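Local coordinates for immunoreactive 84kD antigen PG93 (Porphyromonas gingivalis, PDB 5M11), which is PorZ, an essential bacterial surface component of the type-IX secretion system, and binds zinc and calcium ions, at residues V306-E318 and H340-N354. Sequence-based numbering, arbitrary orientation.
With ZN (zinc ion), chain H; ZN (zinc ion), chain F.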
ATOM      1  N   VAL A 306      -5.662 -14.917  15.020  1.00125.07           N
ATOM      2  CA  VAL A 306      -5.088 -14.387  13.785  1.00122.91           C
ATOM      3  C   VAL A 306      -3.595 -14.727  13.841  1.00133.61           C
ATOM      4  O   VAL A 306      -2.815 -14.046  14.511  1.00136.36           O
ATOM      5  CB  VAL A 306      -5.405 -12.873  13.574  1.00122.17           C
ATOM      6  CG1 VAL A 306      -4.531 -12.247  12.490  1.00122.29           C
ATOM      7  CG2 VAL A 306      -6.886 -12.653  13.253  1.00115.40           C
ATOM      8  N   ALA A 307      -3.227 -15.849  13.206  1.00132.61           N
ATOM      9  CA  ALA A 307      -1.852 -16.340  13.156  1.00139.04           C
ATOM     10  C   ALA A 307      -1.027 -15.534  12.143  1.00143.52           C
ATOM     11  O   ALA A 307       0.210 -15.545  12.207  1.00143.30           O
ATOM     12  CB  ALA A 307      -1.842 -17.816  12.798  1.00141.76           C
ATOM     13  N   PHE A 308      -1.720 -14.809  11.229  1.00134.35           N
ATOM     14  CA  PHE A 308      -1.101 -13.978  10.195  1.00132.96           C
ATOM     15  C   PHE A 308      -0.276 -12.856  10.784  1.00140.29           C
ATOM     16  O   PHE A 308      -0.789 -12.050  11.570  1.00138.67           O
ATOM     17  CB  PHE A 308      -2.141 -13.355   9.256  1.00127.27           C
ATOM     18  CG  PHE A 308      -3.176 -14.278   8.672  1.00124.18           C
ATOM     19  CD1 PHE A 308      -2.923 -14.979   7.498  1.00127.04           C
ATOM     20  CD2 PHE A 308      -4.439 -14.388   9.249  1.00121.11           C
ATOM     21  CE1 PHE A 308      -3.903 -15.797   6.929  1.00124.48           C
ATOM     22  CE2 PHE A 308      -5.413 -15.211   8.684  1.00120.65           C
ATOM     23  CZ  PHE A 308      -5.144 -15.896   7.521  1.00119.44           C
ATOM     24  N   ASP A 309       0.992 -12.788  10.374  1.00 87.67           N
ATOM     25  CA  ASP A 309       1.895 -11.712  10.773  1.00 85.33           C
ATOM     26  C   ASP A 309       2.305 -10.917   9.542  1.00 84.03           C
ATOM     27  O   ASP A 309       2.783 -11.495   8.571  1.00 83.09           O
ATOM     28  CB  ASP A 309       3.124 -12.226  11.536  1.00 87.17           C
ATOM     29  CG  ASP A 309       4.095 -11.122  11.918  1.00 92.57           C
ATOM     30  OD1 ASP A 309       3.772 -10.332  12.843  1.00 90.57           O
ATOM     31  OD2 ASP A 309       5.154 -11.023  11.271  1.00 98.15           O
ATOM     32  N   GLY A 310       2.065  -9.607   9.602  1.00 77.95           N
ATOM     33  CA  GLY A 310       2.351  -8.637   8.548  1.00 74.87           C
ATOM     34  C   GLY A 310       2.752  -7.282   9.105  1.00 73.80           C
ATOM     35  O   GLY A 310       2.997  -7.169  10.311  1.00 73.57           O
ATOM     36  N   PRO A 311       2.847  -6.220   8.273  1.00 66.55           N
ATOM     37  CA  PRO A 311       3.198  -4.896   8.822  1.00 65.19           C
ATOM     38  C   PRO A 311       2.106  -4.343   9.748  1.00 70.47           C
ATOM     39  O   PRO A 311       0.969  -4.804   9.685  1.00 72.70           O
ATOM     40  CB  PRO A 311       3.376  -4.022   7.572  1.00 65.22           C
ATOM     41  CG  PRO A 311       2.645  -4.686   6.521  1.00 70.39           C
ATOM     42  CD  PRO A 311       2.605  -6.153   6.819  1.00 67.06           C
ATOM     43  N   GLY A 312       2.465  -3.392  10.613  1.00 65.87           N
ATOM     44  CA  GLY A 312       1.537  -2.744  11.540  1.00 67.30           C
ATOM     45  C   GLY A 312       0.411  -2.016  10.828  1.00 71.88           C
ATOM     46  O   GLY A 312      -0.727  -2.016  11.301  1.00 74.61           O
ATOM     47  N   ASP A 313       0.742  -1.388   9.675  1.00 65.98           N
ATOM     48  CA  ASP A 313      -0.133  -0.673   8.739  1.00 65.54           C
ATOM     49  C   ASP A 313       0.478  -0.769   7.330  1.00 65.70           C
ATOM     50  O   ASP A 313       1.552  -1.351   7.173  1.00 61.77           O
ATOM     51  CB  ASP A 313      -0.382   0.790   9.170  1.00 68.13           C
ATOM     52  CG  ASP A 313       0.837   1.639   9.485  1.00 75.33           C
ATOM     53  OD1 ASP A 313       0.751   2.481  10.410  1.00 75.68           O
ATOM     54  OD2 ASP A 313       1.850   1.516   8.763  1.00 80.24           O
ATOM     55  N   ASN A 314      -0.208  -0.246   6.307  1.00 63.93           N
ATOM     56  CA  ASN A 314       0.287  -0.319   4.928  1.00 62.58           C
ATOM     57  C   ASN A 314       0.893   1.022   4.491  1.00 67.70           C
ATOM     58  O   ASN A 314       0.820   1.371   3.302  1.00 67.59           O
ATOM     59  CB  ASN A 314      -0.835  -0.737   3.973  1.00 61.71           C
ATOM     60  CG  ASN A 314      -1.526  -2.032   4.319  1.00 72.04           C
ATOM     61  OD1 ASN A 314      -0.894  -3.080   4.455  1.00 70.23           O
ATOM     62  ND2 ASN A 314      -2.852  -2.005   4.353  1.00 56.77           N
ATOM     63  N   ASP A 315       1.532   1.754   5.452  1.00 64.00           N
ATOM     64  CA  ASP A 315       2.106   3.084   5.208  1.00 62.97           C
ATOM     65  C   ASP A 315       3.646   3.058   5.152  1.00 61.51           C
ATOM     66  O   ASP A 315       4.309   2.792   6.143  1.00 59.40           O
ATOM     67  CB  ASP A 315       1.618   4.093   6.264  1.00 66.88           C
ATOM     68  CG  ASP A 315       0.118   4.188   6.493  1.00 87.88           C
ATOM     69  OD1 ASP A 315      -0.619   3.287   6.034  1.00 90.95           O
ATOM     70  OD2 ASP A 315      -0.315   5.126   7.185  1.00 99.71           O
ATOM     71  N   PHE A 316       4.207   3.326   3.969  1.00 56.20           N
ATOM     72  CA  PHE A 316       5.650   3.294   3.753  1.00 53.21           C
ATOM     73  C   PHE A 316       6.089   4.643   3.186  1.00 59.79           C
ATOM     74  O   PHE A 316       6.426   4.773   2.002  1.00 59.80           O
ATOM     75  CB  PHE A 316       6.050   2.083   2.872  1.00 53.22           C
ATOM     76  CG  PHE A 316       5.686   0.776   3.552  1.00 54.74           C
ATOM     77  CD1 PHE A 316       6.640   0.059   4.267  1.00 56.00           C
ATOM     78  CD2 PHE A 316       4.365   0.315   3.560  1.00 57.52           C
ATOM     79  CE1 PHE A 316       6.283  -1.096   4.969  1.00 57.11           C
ATOM     80  CE2 PHE A 316       4.006  -0.817   4.288  1.00 60.24           C
ATOM     81  CZ  PHE A 316       4.968  -1.522   4.976  1.00 57.33           C
ATOM     82  N   TYR A 317       6.025   5.669   4.064  1.00 57.81           N
ATOM     83  CA  TYR A 317       6.424   7.041   3.793  1.00 58.05           C
ATOM     84  C   TYR A 317       7.921   7.038   3.509  1.00 59.92           C
ATOM     85  O   TYR A 317       8.373   7.619   2.519  1.00 59.62           O
ATOM     86  CB  TYR A 317       6.066   7.954   4.993  1.00 61.49           C
ATOM     87  CG  TYR A 317       6.513   9.383   4.793  1.00 66.20           C
ATOM     88  CD1 TYR A 317       5.715  10.296   4.109  1.00 70.92           C
ATOM     89  CD2 TYR A 317       7.777   9.805   5.212  1.00 66.33           C
ATOM     90  CE1 TYR A 317       6.153  11.594   3.855  1.00 74.02           C
ATOM     91  CE2 TYR A 317       8.237  11.091   4.938  1.00 68.41           C
ATOM     92  CZ  TYR A 317       7.415  11.989   4.272  1.00 79.86           C
ATOM     93  OH  TYR A 317       7.844  13.275   4.024  1.00 80.25           O
ATOM     94  N   GLU A 318       8.683   6.389   4.395  1.00 54.99           N
ATOM     95  CA  GLU A 318      10.122   6.263   4.263  1.00 53.43           C
ATOM     96  C   GLU A 318      10.504   4.830   4.633  1.00 55.95           C
ATOM     97  O   GLU A 318       9.896   4.243   5.525  1.00 55.97           O
ATOM     98  CB  GLU A 318      10.877   7.332   5.095  1.00 54.83           C
ATOM     99  CG  GLU A 318      12.413   7.262   5.063  1.00 66.31           C
ATOM    100  CD  GLU A 318      13.250   7.847   3.927  1.00 95.82           C
ATOM    101  OE1 GLU A 318      12.683   8.328   2.918  1.00 86.99           O
ATOM    102  OE2 GLU A 318      14.499   7.793   4.045  1.00 98.43           O
ATOM    103  N   HIS A 340      -0.898  11.621  12.796  1.00 93.09           N
ATOM    104  CA  HIS A 340      -0.829  10.246  12.307  1.00 89.47           C
ATOM    105  C   HIS A 340      -0.075   9.431  13.329  1.00 90.58           C
ATOM    106  O   HIS A 340       1.086   9.733  13.602  1.00 89.01           O
ATOM    107  CB  HIS A 340      -0.174  10.145  10.917  1.00 87.23           C
ATOM    108  CG  HIS A 340      -0.345   8.794  10.285  1.00 88.93           C
ATOM    109  ND1 HIS A 340       0.356   7.689  10.738  1.00 88.34           N
ATOM    110  CD2 HIS A 340      -1.150   8.411   9.267  1.00 91.40           C
ATOM    111  CE1 HIS A 340      -0.049   6.674   9.990  1.00 87.09           C
ATOM    112  NE2 HIS A 340      -0.954   7.059   9.088  1.00 89.13           N
ATOM    113  N   ALA A 341      -0.739   8.420  13.919  1.00 86.52           N
ATOM    114  CA  ALA A 341      -0.164   7.538  14.936  1.00 84.35           C
ATOM    115  C   ALA A 341       1.223   7.002  14.516  1.00 82.03           C
ATOM    116  O   ALA A 341       1.391   6.519  13.391  1.00 78.97           O
ATOM    117  CB  ALA A 341      -1.112   6.386  15.212  1.00 86.48           C
ATOM    118  N   GLY A 342       2.204   7.174  15.407  1.00 76.51           N
ATOM    119  CA  GLY A 342       3.580   6.739  15.198  1.00 72.19           C
ATOM    120  C   GLY A 342       3.645   5.241  15.007  1.00 72.14           C
ATOM    121  O   GLY A 342       2.914   4.497  15.685  1.00 73.99           O
ATOM    122  N   MET A 343       4.469   4.797  14.028  1.00 61.86           N
ATOM    123  CA  MET A 343       4.621   3.387  13.687  1.00 58.78           C
ATOM    124  C   MET A 343       5.970   3.134  13.001  1.00 61.56           C
ATOM    125  O   MET A 343       6.316   3.768  11.994  1.00 61.48           O
ATOM    126  CB  MET A 343       3.438   2.917  12.809  1.00 60.97           C
ATOM    127  CG  MET A 343       3.536   1.498  12.292  1.00 62.20           C
ATOM    128  SD  MET A 343       3.155   0.194  13.486  1.00 66.96           S
ATOM    129  CE  MET A 343       1.363   0.397  13.669  1.00 67.61           C
ATOM    130  N   VAL A 344       6.734   2.202  13.569  1.00 56.07           N
ATOM    131  CA  VAL A 344       8.018   1.789  13.024  1.00 52.81           C
ATOM    132  C   VAL A 344       7.866   0.294  12.706  1.00 56.74           C
ATOM    133  O   VAL A 344       7.384  -0.480  13.538  1.00 56.45           O
ATOM    134  CB  VAL A 344       9.218   2.123  13.956  1.00 55.32           C
ATOM    135  CG1 VAL A 344      10.532   1.684  13.336  1.00 53.08           C
ATOM    136  CG2 VAL A 344       9.273   3.610  14.284  1.00 55.44           C
ATOM    137  N   LYS A 345       8.208  -0.092  11.480  1.00 52.26           N
ATOM    138  CA  LYS A 345       8.071  -1.471  11.063  1.00 51.39           C
ATOM    139  C   LYS A 345       9.400  -2.022  10.608  1.00 57.23           C
ATOM    140  O   LYS A 345      10.078  -1.393   9.791  1.00 56.61           O
ATOM    141  CB  LYS A 345       7.046  -1.571   9.946  1.00 51.65           C
ATOM    142  CG  LYS A 345       5.632  -1.371  10.421  1.00 52.86           C
ATOM    143  CD  LYS A 345       4.692  -0.984   9.309  1.00 52.37           C
ATOM    144  CE  LYS A 345       4.981   0.384   8.755  1.00 50.67           C
ATOM    145  NZ  LYS A 345       4.195   0.605   7.539  1.00 53.07           N
ATOM    146  N   LEU A 346       9.779  -3.197  11.143  1.00 54.70           N
ATOM    147  CA  LEU A 346      11.007  -3.904  10.785  1.00 53.24           C
ATOM    148  C   LEU A 346      10.653  -5.276  10.265  1.00 60.12           C
ATOM    149  O   LEU A 346       9.873  -5.986  10.917  1.00 61.37           O
ATOM    150  CB  LEU A 346      11.993  -4.032  11.955  1.00 53.17           C
ATOM    151  CG  LEU A 346      12.314  -2.838  12.857  1.00 57.75           C
ATOM    152  CD1 LEU A 346      13.589  -3.104  13.588  1.00 58.43           C
ATOM    153  CD2 LEU A 346      12.469  -1.520  12.096  1.00 56.87           C
ATOM    154  N   TYR A 347      11.199  -5.649   9.085  1.00 56.85           N
ATOM    155  CA  TYR A 347      10.935  -6.943   8.452  1.00 57.39           C
ATOM    156  C   TYR A 347      12.231  -7.746   8.317  1.00 64.38           C
ATOM    157  O   TYR A 347      13.199  -7.304   7.711  1.00 63.92           O
ATOM    158  CB  TYR A 347      10.226  -6.771   7.103  1.00 57.27           C
ATOM    159  CG  TYR A 347       9.752  -8.070   6.479  1.00 59.53           C
ATOM    160  CD1 TYR A 347       8.849  -8.898   7.139  1.00 62.21           C
ATOM    161  CD2 TYR A 347      10.161  -8.441   5.200  1.00 59.65           C
ATOM    162  CE1 TYR A 347       8.404 -10.085   6.564  1.00 62.05           C
ATOM    163  CE2 TYR A 347       9.699  -9.612   4.605  1.00 61.05           C
ATOM    164  CZ  TYR A 347       8.827 -10.437   5.294  1.00 65.71           C
ATOM    165  OH  TYR A 347       8.371 -11.593   4.705  1.00 63.71           O
ATOM    166  N   ASP A 348      12.231  -8.915   8.942  1.00 64.83           N
ATOM    167  CA  ASP A 348      13.310  -9.891   9.059  1.00 66.70           C
ATOM    168  C   ASP A 348      13.638 -10.604   7.745  1.00 72.62           C
ATOM    169  O   ASP A 348      14.757 -11.102   7.570  1.00 74.21           O
ATOM    170  CB  ASP A 348      12.850 -10.951  10.081  1.00 71.21           C
ATOM    171  CG  ASP A 348      13.946 -11.781  10.707  1.00 93.89           C
ATOM    172  OD1 ASP A 348      14.972 -11.191  11.147  1.00 95.68           O
ATOM    173  OD2 ASP A 348      13.749 -13.007  10.845  1.00105.79           O
ATOM    174  N   GLY A 349      12.653 -10.666   6.857  1.00 67.53           N
ATOM    175  CA  GLY A 349      12.712 -11.404   5.612  1.00 67.11           C
ATOM    176  C   GLY A 349      11.671 -12.501   5.699  1.00 74.48           C
ATOM    177  O   GLY A 349      11.345 -13.136   4.689  1.00 75.31           O
ATOM    178  N   ASN A 350      11.128 -12.719   6.932  1.00 72.30           N
ATOM    179  CA  ASN A 350      10.078 -13.697   7.231  1.00 73.97           C
ATOM    180  C   ASN A 350       9.023 -13.098   8.183  1.00 76.55           C
ATOM    181  O   ASN A 350       7.838 -13.125   7.833  1.00 76.59           O
ATOM    182  CB  ASN A 350      10.639 -15.026   7.782  1.00 78.90           C
ATOM    183  CG  ASN A 350      11.678 -14.878   8.869  1.00123.08           C
ATOM    184  OD1 ASN A 350      12.854 -14.619   8.598  1.00122.28           O
ATOM    185  ND2 ASN A 350      11.273 -15.058  10.123  1.00119.25           N
ATOM    186  N   ARG A 351       9.438 -12.529   9.356  1.00 71.39           N
ATOM    187  CA  ARG A 351       8.489 -11.944  10.323  1.00 70.27           C
ATOM    188  C   ARG A 351       8.686 -10.418  10.508  1.00 67.55           C
ATOM    189  O   ARG A 351       9.741  -9.891  10.182  1.00 64.77           O
ATOM    190  CB  ARG A 351       8.530 -12.683  11.680  1.00 73.94           C
ATOM    191  CG  ARG A 351       9.686 -12.335  12.636  1.00 90.00           C
ATOM    192  CD  ARG A 351       9.230 -12.065  14.078  1.00102.12           C
ATOM    193  NE  ARG A 351       8.434 -13.169  14.629  1.00117.96           N
ATOM    194  CZ  ARG A 351       8.313 -13.454  15.923  1.00131.39           C
ATOM    195  NH1 ARG A 351       8.938 -12.715  16.836  1.00119.35           N
ATOM    196  NH2 ARG A 351       7.573 -14.486  16.315  1.00110.95           N
ATOM    197  N   TRP A 352       7.640  -9.728  11.002  1.00 63.70           N
ATOM    198  CA  TRP A 352       7.595  -8.287  11.277  1.00 62.93           C
ATOM    199  C   TRP A 352       7.690  -7.983  12.765  1.00 66.80           C
ATOM    200  O   TRP A 352       7.212  -8.764  13.595  1.00 66.85           O
ATOM    201  CB  TRP A 352       6.283  -7.655  10.765  1.00 62.98           C
ATOM    202  CG  TRP A 352       6.155  -7.527   9.279  1.00 63.77           C
ATOM    203  CD1 TRP A 352       5.657  -8.460   8.414  1.00 67.30           C
ATOM    204  CD2 TRP A 352       6.498  -6.380   8.480  1.00 62.38           C
ATOM    205  NE1 TRP A 352       5.662  -7.965   7.128  1.00 66.03           N
ATOM    206  CE2 TRP A 352       6.203  -6.701   7.136  1.00 66.48           C
ATOM    207  CE3 TRP A 352       7.041  -5.115   8.769  1.00 62.37           C
ATOM    208  CZ2 TRP A 352       6.452  -5.806   6.083  1.00 64.57           C
ATOM    209  CZ3 TRP A 352       7.275  -4.230   7.726  1.00 62.06           C
ATOM    210  CH2 TRP A 352       6.974  -4.570   6.408  1.00 62.48           C
ATOM    211  N   THR A 353       8.250  -6.797  13.089  1.00 62.79           N
ATOM    212  CA  THR A 353       8.351  -6.222  14.439  1.00 62.65           C
ATOM    213  C   THR A 353       7.786  -4.816  14.313  1.00 65.58           C
ATOM    214  O   THR A 353       8.334  -4.038  13.526  1.00 64.04           O
ATOM    215  CB  THR A 353       9.794  -6.279  14.963  1.00 61.30           C
ATOM    216  OG1 THR A 353      10.301  -7.591  14.747  1.00 69.43           O
ATOM    217  CG2 THR A 353       9.894  -5.957  16.430  1.00 52.64           C
ATOM    218  N   ASN A 354       6.663  -4.502  15.023  1.00 62.44           N
ATOM    219  CA  ASN A 354       6.017  -3.181  14.934  1.00 61.43           C
ATOM    220  C   ASN A 354       6.023  -2.384  16.255  1.00 66.38           C
ATOM    221  O   ASN A 354       5.494  -2.834  17.269  1.00 68.13           O
ATOM    222  CB  ASN A 354       4.573  -3.295  14.428  1.00 59.07           C
ATOM    223  CG  ASN A 354       4.358  -4.247  13.282  1.00 75.43           C
ATOM    224  OD1 ASN A 354       3.449  -5.066  13.309  1.00 80.38           O
ATOM    225  ND2 ASN A 354       5.165  -4.168  12.246  1.00 62.33           N
TER
HETATM  226 ZN    ZN H 807      -2.167   5.684   8.001  1.00117.86          ZN
HETATM  227 ZN    ZN F 805      14.080   7.119   1.475  1.00 88.90          ZN
HETATM  228  O   HOH W   1      13.212   8.926   0.274  1.00 96.88           O
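Gly310 and Gly312 of the irregular segment 306-318 pass over the hairpin of strands 343-347 and 352-356. Their CA atoms lie 5.9 Å from that of Trp352 and 5.6 Å from that of Asn354. Trp352 N donates a nearly straight hydrogen bond (168°) to the syn lone pair of Asp309 OD2, 2.8 Å away. The Trp352 indole lies flat under the Gly310-Pro311 peptide. Pro311 CB stands almost on the normal of the Trp352 six-membered ring, a CH-pi contact 3.7 Å from its centroid. Lys345 runs past Gly312 and bends at chi3 (-68°), which carries NZ into the loop. There NZ forms a salt bridge with Asp313 OD2 (2.8 Å) and a hydrogen bond to Asp315 O (2.6 Å). NZ also sits over one face of Phe316, a cation-pi contact 3.6 Å from the ring centroid. The Asp315 and His340 side chains come from opposite directions, and OD2 and NE2 bind the same zinc ion, each at 2.1 Å. Two further zinc ligands lie outside the segments. The loop leads from strand 302-303 into strand 318-322, the first of the four-stranded antiparallel sheet containing the hairpin, consistent with a beta-propeller blade. Leu656 of strand 655-660 touches both Phe316 and Trp352.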